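Local coordinates for putative glucoamylase (Bacteroides uniformis, PDB 4GL3), which is a putative glucoamylase, probably hydrolysing glycosidic bonds in carbohydrates, at residues A[66-70]-A[71-75]; A[83-86]-A[87-91]. All coordinates share one frame; numbering follows the deposited sequence.

Contact 1 of 2, residues A[66-70]-A[71-75]; sequences VGIER and GFVTR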
ATOM      1  N   VAL A  66      -9.183   4.368 -10.178  1.00 28.67           N
ATOM      2  CA  VAL A  66      -8.260   4.510 -11.322  1.00 28.68           C
ATOM      3  C   VAL A  66      -8.906   3.955 -12.595  1.00 30.75           C
ATOM      4  O   VAL A  66      -8.944   4.602 -13.643  1.00 31.29           O
ATOM      5  CB  VAL A  66      -6.897   3.829 -11.041  1.00 30.13           C
ATOM      6  CG1 VAL A  66      -5.982   3.820 -12.278  1.00 29.71           C
ATOM      7  CG2 VAL A  66      -6.177   4.509  -9.860  1.00 30.08           C
ATOM      8  N   GLY A  67      -9.489   2.774 -12.467  1.00 30.85           N
ATOM      9  CA  GLY A  67     -10.152   2.100 -13.601  1.00 31.38           C
ATOM     10  C   GLY A  67     -11.331   2.848 -14.200  1.00 33.48           C
ATOM     11  O   GLY A  67     -11.516   2.831 -15.424  1.00 35.06           O
ATOM     12  N   ILE A  68     -12.122   3.513 -13.355  1.00 31.03           N
ATOM     13  CA  ILE A  68     -13.208   4.343 -13.858  1.00 33.38           C
ATOM     14  C   ILE A  68     -12.634   5.505 -14.672  1.00 35.30           C
ATOM     15  O   ILE A  68     -13.067   5.754 -15.789  1.00 33.34           O
ATOM     16  CB  ILE A  68     -14.099   4.942 -12.747  1.00 32.71           C
ATOM     17  CG1 ILE A  68     -14.861   3.842 -11.990  1.00 36.41           C
ATOM     18  CG2 ILE A  68     -15.081   5.927 -13.363  1.00 32.00           C
ATOM     19  CD1 ILE A  68     -15.459   4.297 -10.660  1.00 35.78           C
ATOM     20  N   GLU A  69     -11.672   6.208 -14.088  1.00 33.45           N
ATOM     21  CA  GLU A  69     -11.048   7.369 -14.726  1.00 38.33           C
ATOM     22  C   GLU A  69     -10.286   7.002 -15.995  1.00 39.69           C
ATOM     23  O   GLU A  69     -10.222   7.813 -16.892  1.00 36.99           O
ATOM     24  CB  GLU A  69     -10.130   8.093 -13.726  1.00 35.54           C
ATOM     25  CG  GLU A  69     -10.935   8.813 -12.658  1.00 42.95           C
ATOM     26  CD  GLU A  69     -11.807   9.924 -13.229  1.00 44.65           C
ATOM     27  OE1 GLU A  69     -11.278  10.759 -13.996  1.00 45.13           O
ATOM     28  OE2 GLU A  69     -13.009   9.962 -12.926  1.00 39.14           O
ATOM     29  N   ARG A  70      -9.709   5.797 -16.061  1.00 33.68           N
ATOM     30  CA  ARG A  70      -9.020   5.329 -17.267  1.00 34.55           C
ATOM     31  C   ARG A  70      -9.954   4.680 -18.281  1.00 35.78           C
ATOM     32  O   ARG A  70      -9.521   4.318 -19.374  1.00 34.39           O
ATOM     33  CB  ARG A  70      -7.890   4.357 -16.925  1.00 35.72           C
ATOM     34  CG  ARG A  70      -6.655   5.034 -16.335  1.00 34.40           C
ATOM     35  CD  ARG A  70      -5.842   5.749 -17.398  1.00 35.17           C
ATOM     36  NE  ARG A  70      -5.067   6.829 -16.758  1.00 39.65           N
ATOM     37  CZ  ARG A  70      -4.415   7.786 -17.408  1.00 37.86           C
ATOM     38  NH1 ARG A  70      -4.386   7.793 -18.735  1.00 33.15           N
ATOM     39  NH2 ARG A  70      -3.798   8.742 -16.732  1.00 38.39           N
ATOM     40  N   GLY A  71     -11.238   4.567 -17.949  1.00 35.16           N
ATOM     41  CA  GLY A  71     -12.194   3.980 -18.860  1.00 34.87           C
ATOM     42  C   GLY A  71     -12.112   2.457 -18.953  1.00 35.93           C
ATOM     43  O   GLY A  71     -12.672   1.871 -19.869  1.00 38.63           O
ATOM     44  N   PHE A  72     -11.460   1.801 -18.004  1.00 36.27           N
ATOM     45  CA  PHE A  72     -11.460   0.335 -17.963  1.00 35.12           C
ATOM     46  C   PHE A  72     -12.838  -0.212 -17.602  1.00 40.57           C
ATOM     47  O   PHE A  72     -13.185  -1.294 -18.050  1.00 41.84           O
ATOM     48  CB  PHE A  72     -10.431  -0.234 -16.969  1.00 35.31           C
ATOM     49  CG  PHE A  72      -9.003   0.235 -17.178  1.00 29.88           C
ATOM     50  CD1 PHE A  72      -8.540   0.614 -18.425  1.00 38.70           C
ATOM     51  CD2 PHE A  72      -8.137   0.277 -16.103  1.00 32.37           C
ATOM     52  CE1 PHE A  72      -7.239   1.041 -18.588  1.00 37.65           C
ATOM     53  CE2 PHE A  72      -6.853   0.703 -16.253  1.00 34.74           C
ATOM     54  CZ  PHE A  72      -6.391   1.081 -17.500  1.00 31.04           C
ATOM     55  N   VAL A  73     -13.590   0.514 -16.768  1.00 35.46           N
ATOM     56  CA  VAL A  73     -15.008   0.214 -16.480  1.00 35.69           C
ATOM     57  C   VAL A  73     -15.795   1.536 -16.505  1.00 35.15           C
ATOM     58  O   VAL A  73     -15.189   2.621 -16.438  1.00 35.94           O
ATOM     59  CB  VAL A  73     -15.217  -0.498 -15.089  1.00 35.55           C
ATOM     60  CG1 VAL A  73     -14.593  -1.887 -15.073  1.00 31.00           C
ATOM     61  CG2 VAL A  73     -14.690   0.354 -13.929  1.00 32.93           C
ATOM     62  N   THR A  74     -17.121   1.468 -16.595  1.00 34.62           N
ATOM     63  CA  THR A  74     -17.919   2.682 -16.498  1.00 36.56           C
ATOM     64  C   THR A  74     -18.073   3.108 -15.022  1.00 38.29           C
ATOM     65  O   THR A  74     -17.829   2.336 -14.058  1.00 34.01           O
ATOM     66  CB  THR A  74     -19.319   2.556 -17.119  1.00 41.22           C
ATOM     67  OG1 THR A  74     -20.116   1.712 -16.281  1.00 38.43           O
ATOM     68  CG2 THR A  74     -19.301   2.065 -18.612  1.00 39.67           C
ATOM     69  N   ARG A  75     -18.442   4.365 -14.834  1.00 33.65           N
ATOM     70  CA  ARG A  75     -18.663   4.869 -13.510  1.00 36.37           C
ATOM     71  C   ARG A  75     -19.800   4.123 -12.801  1.00 34.97           C
ATOM     72  O   ARG A  75     -19.746   3.928 -11.612  1.00 36.10           O
ATOM     73  CB  ARG A  75     -19.018   6.348 -13.523  1.00 40.03           C
ATOM     74  CG  ARG A  75     -18.778   6.951 -12.141  1.00 46.51           C
ATOM     75  CD  ARG A  75     -19.626   8.159 -11.949  1.00 53.37           C
ATOM     76  NE  ARG A  75     -19.542   8.708 -10.600  1.00 49.42           N
ATOM     77  CZ  ARG A  75     -18.629   9.565 -10.165  1.00 39.31           C
ATOM     78  NH1 ARG A  75     -17.607   9.966 -10.907  1.00 37.58           N
ATOM     79  NH2 ARG A  75     -18.747  10.011  -8.944  1.00 42.23           N
TER
HETATM   80  O   HOH W   1     -15.414   5.205 -17.130  1.00 36.60           O
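R70 and F72 meet through a CH-pi contact: R70 CB lies over one face of the F72 ring, 3.7 Å from its centroid. It stands only 14° off the ring normal. The two side chains run side by side in the same direction, and the guanidinium plane is turned 41° from the ring. In R70, CG stands beside the backbone N (chi1 -75°) and the chain bends at chi2, carrying the charged end up off the ring face and outward past its rim to a salt bridge with E389 on helix 378-393. I68 sends its two branches different ways. Its CG1 meets T74 O and lies 4.0 Å from V73 CG2, while CG2 packs 3.7 Å from R75 CA and also touches the start of the R75 side chain.

The backbone beneath these side chains is a Schellman motif closing helix 54-69. G71 takes positive phi, which favours glycine, and the chain turns back on the last helical turn. Two bonds define the motif: G71 N donates to I68 O at 3.1 Å, and F72 N makes a weak bond to G67 O at 2.8 Å. A longer weak bond joins V73 N to G67 O. One water donates to both I68 O, at 2.8 Å, and V73 O, at 2.7 Å, tying the helix end to the outgoing chain.

Farther out, the F72 ring meets that of F27, and helix 15-27 also touches V73. T74 is the N-cap of helix 75-90, and the extended R75 chain reaches a salt bridge with E148.

Contact 2 of 2, residues A[83-86]-A[87-91]; sequences LKIV and RFLSD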
ATOM      1  N   LEU A  83     -20.258  -0.218  -3.964  1.00 27.15           N
ATOM      2  CA  LEU A  83     -21.379  -0.448  -3.053  1.00 27.79           C
ATOM      3  C   LEU A  83     -21.369  -1.894  -2.530  1.00 30.67           C
ATOM      4  O   LEU A  83     -21.573  -2.091  -1.329  1.00 28.07           O
ATOM      5  CB  LEU A  83     -22.753  -0.061  -3.672  1.00 28.19           C
ATOM      6  CG  LEU A  83     -24.006  -0.174  -2.762  1.00 29.59           C
ATOM      7  CD1 LEU A  83     -23.816   0.613  -1.460  1.00 29.76           C
ATOM      8  CD2 LEU A  83     -25.276   0.266  -3.487  1.00 28.97           C
ATOM      9  N   LYS A  84     -21.111  -2.883  -3.391  1.00 29.07           N
ATOM     10  CA  LYS A  84     -21.008  -4.266  -2.953  1.00 29.95           C
ATOM     11  C   LYS A  84     -19.909  -4.413  -1.854  1.00 30.33           C
ATOM     12  O   LYS A  84     -20.132  -5.053  -0.825  1.00 26.73           O
ATOM     13  CB  LYS A  84     -20.741  -5.231  -4.126  1.00 30.10           C
ATOM     14  CG  LYS A  84     -20.612  -6.725  -3.751  1.00 33.45           C
ATOM     15  CD  LYS A  84     -20.789  -7.660  -4.956  1.00 37.39           C
ATOM     16  CE  LYS A  84     -19.532  -7.678  -5.799  1.00 38.57           C
ATOM     17  NZ  LYS A  84     -19.595  -8.499  -7.071  1.00 34.85           N
ATOM     18  N   ILE A  85     -18.752  -3.796  -2.081  1.00 28.03           N
ATOM     19  CA  ILE A  85     -17.645  -3.874  -1.192  1.00 24.46           C
ATOM     20  C   ILE A  85     -17.966  -3.276   0.161  1.00 26.82           C
ATOM     21  O   ILE A  85     -17.749  -3.935   1.183  1.00 21.98           O
ATOM     22  CB  ILE A  85     -16.374  -3.195  -1.772  1.00 23.30           C
ATOM     23  CG1 ILE A  85     -15.797  -4.022  -2.924  1.00 25.90           C
ATOM     24  CG2 ILE A  85     -15.302  -3.011  -0.697  1.00 19.91           C
ATOM     25  CD1 ILE A  85     -14.799  -3.259  -3.829  1.00 25.10           C
ATOM     26  N   VAL A  86     -18.476  -2.055   0.185  1.00 26.67           N
ATOM     27  CA  VAL A  86     -18.706  -1.378   1.465  1.00 28.77           C
ATOM     28  C   VAL A  86     -19.908  -1.954   2.206  1.00 25.45           C
ATOM     29  O   VAL A  86     -19.918  -2.009   3.461  1.00 25.55           O
ATOM     30  CB  VAL A  86     -18.769   0.179   1.330  1.00 27.43           C
ATOM     31  CG1 VAL A  86     -17.509   0.666   0.670  1.00 24.52           C
ATOM     32  CG2 VAL A  86     -19.992   0.670   0.580  1.00 21.10           C
ATOM     33  N   ARG A  87     -20.889  -2.465   1.467  1.00 26.59           N
ATOM     34  CA  ARG A  87     -21.946  -3.219   2.132  1.00 30.43           C
ATOM     35  C   ARG A  87     -21.412  -4.488   2.822  1.00 29.19           C
ATOM     36  O   ARG A  87     -21.826  -4.806   3.925  1.00 27.47           O
ATOM     37  CB  ARG A  87     -23.091  -3.594   1.180  1.00 30.61           C
ATOM     38  CG  ARG A  87     -24.138  -2.540   0.971  1.00 32.78           C
ATOM     39  CD  ARG A  87     -25.167  -2.946  -0.079  1.00 33.55           C
ATOM     40  NE  ARG A  87     -26.305  -2.021  -0.077  1.00 38.94           N
ATOM     41  CZ  ARG A  87     -27.164  -1.834  -1.093  1.00 48.44           C
ATOM     42  NH1 ARG A  87     -27.021  -2.486  -2.251  1.00 47.13           N
ATOM     43  NH2 ARG A  87     -28.173  -0.954  -0.968  1.00 44.65           N
ATOM     44  N   PHE A  88     -20.546  -5.232   2.144  1.00 26.31           N
ATOM     45  CA  PHE A  88     -19.955  -6.423   2.728  1.00 27.29           C
ATOM     46  C   PHE A  88     -19.109  -6.117   3.978  1.00 23.25           C
ATOM     47  O   PHE A  88     -19.191  -6.829   4.992  1.00 25.96           O
ATOM     48  CB  PHE A  88     -19.097  -7.128   1.693  1.00 26.29           C
ATOM     49  CG  PHE A  88     -18.686  -8.524   2.084  1.00 25.33           C
ATOM     50  CD1 PHE A  88     -19.501  -9.623   1.779  1.00 28.67           C
ATOM     51  CD2 PHE A  88     -17.473  -8.747   2.694  1.00 27.19           C
ATOM     52  CE1 PHE A  88     -19.096 -10.900   2.111  1.00 33.57           C
ATOM     53  CE2 PHE A  88     -17.069 -10.029   3.024  1.00 26.01           C
ATOM     54  CZ  PHE A  88     -17.871 -11.096   2.730  1.00 28.14           C
ATOM     55  N   LEU A  89     -18.284  -5.084   3.908  1.00 23.67           N
ATOM     56  CA  LEU A  89     -17.424  -4.734   5.006  1.00 23.76           C
ATOM     57  C   LEU A  89     -18.214  -4.220   6.234  1.00 24.13           C
ATOM     58  O   LEU A  89     -17.746  -4.361   7.367  1.00 22.85           O
ATOM     59  CB  LEU A  89     -16.384  -3.687   4.608  1.00 21.11           C
ATOM     60  CG  LEU A  89     -15.324  -4.059   3.599  1.00 25.53           C
ATOM     61  CD1 LEU A  89     -14.609  -2.819   3.093  1.00 24.17           C
ATOM     62  CD2 LEU A  89     -14.365  -5.069   4.237  1.00 23.48           C
ATOM     63  N   SER A  90     -19.377  -3.596   6.002  1.00 22.05           N
ATOM     64  CA  SER A  90     -20.139  -3.039   7.076  1.00 22.64           C
ATOM     65  C   SER A  90     -21.182  -4.038   7.632  1.00 24.45           C
ATOM     66  O   SER A  90     -21.815  -3.749   8.618  1.00 24.38           O
ATOM     67  CB  SER A  90     -20.864  -1.721   6.627  1.00 24.70           C
ATOM     68  OG  SER A  90     -21.717  -1.960   5.522  1.00 25.94           O
ATOM     69  N   ASP A  91     -21.409  -5.162   6.963  1.00 24.23           N
ATOM     70  CA  ASP A  91     -22.444  -6.102   7.366  1.00 27.67           C
ATOM     71  C   ASP A  91     -22.131  -6.609   8.786  1.00 25.49           C
ATOM     72  O   ASP A  91     -20.994  -6.889   9.084  1.00 23.06           O
ATOM     73  CB  ASP A  91     -22.460  -7.284   6.396  1.00 27.03           C
ATOM     74  CG  ASP A  91     -23.685  -8.150   6.559  1.00 33.30           C
ATOM     75  OD1 ASP A  91     -23.958  -8.734   7.618  1.00 31.47           O
ATOM     76  OD2 ASP A  91     -24.390  -8.239   5.593  1.00 44.26           O
TER
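Four successive i to i+4 backbone bonds join 83-86 to 87-91, marking the last turns of the alpha-helix 75-90. R87 N to L83 O spans 2.9 Å, with an N-H...O angle of 160°; F88 N to K84 O and L89 N to I85 O are similarly straight. The final bond, from S90 N to V86 O, is more bent at 140°.

Among the side chains, L83 and R87 make an extended contact. L83 CD2 sits over one face of the R87 guanidinium, displaced toward its rim, at 3.5 Å from NH1, while L83 CD1 lies 3.9 Å from NE. L83 CG is anti to its own backbone N (chi1 -176°), and the R87 chain runs extended from CG to NE, which brings the flat group across the leucine branches. Two residues along, I85 and L89 lie side by side pointing the same way, with I85 CG2 3.9 Å from L89 CD1. Both are buried and reach helix 54-69, I85 on I64 and L89 on I54. V86 touches L134 of helix 124-140 and I154 of helix 146-161.

At the C-terminal end, V86 O is gripped by two donors from one residue. Besides the backbone N, S90 OG, turned between its own N and carbonyl carbon, donates to V86 O at 2.7 Å.

How the contacts relate
The two contacts come in series along the chain. Contact 1 (66-75) spans the end of helix 54-69 and the short link to helix 75-90; contact 2 (83-91) covers the C-terminal turns of that second helix. Their centres are about 20 Å apart and their nearest atoms about 9 Å, without touching. Contact 1 lies about 20 Å and contact 2 about 21 Å from the chain's centre. The start of helix 54-69 lies by the end of helix 75-90, and contact 1 joins their other ends, so they run antiparallel as a helical hairpin. This is consistent with the helical-hairpin architecture of the family's six-hairpin clan. Helix 146-161 meets both sites, R75 through E148 and L83 through R150.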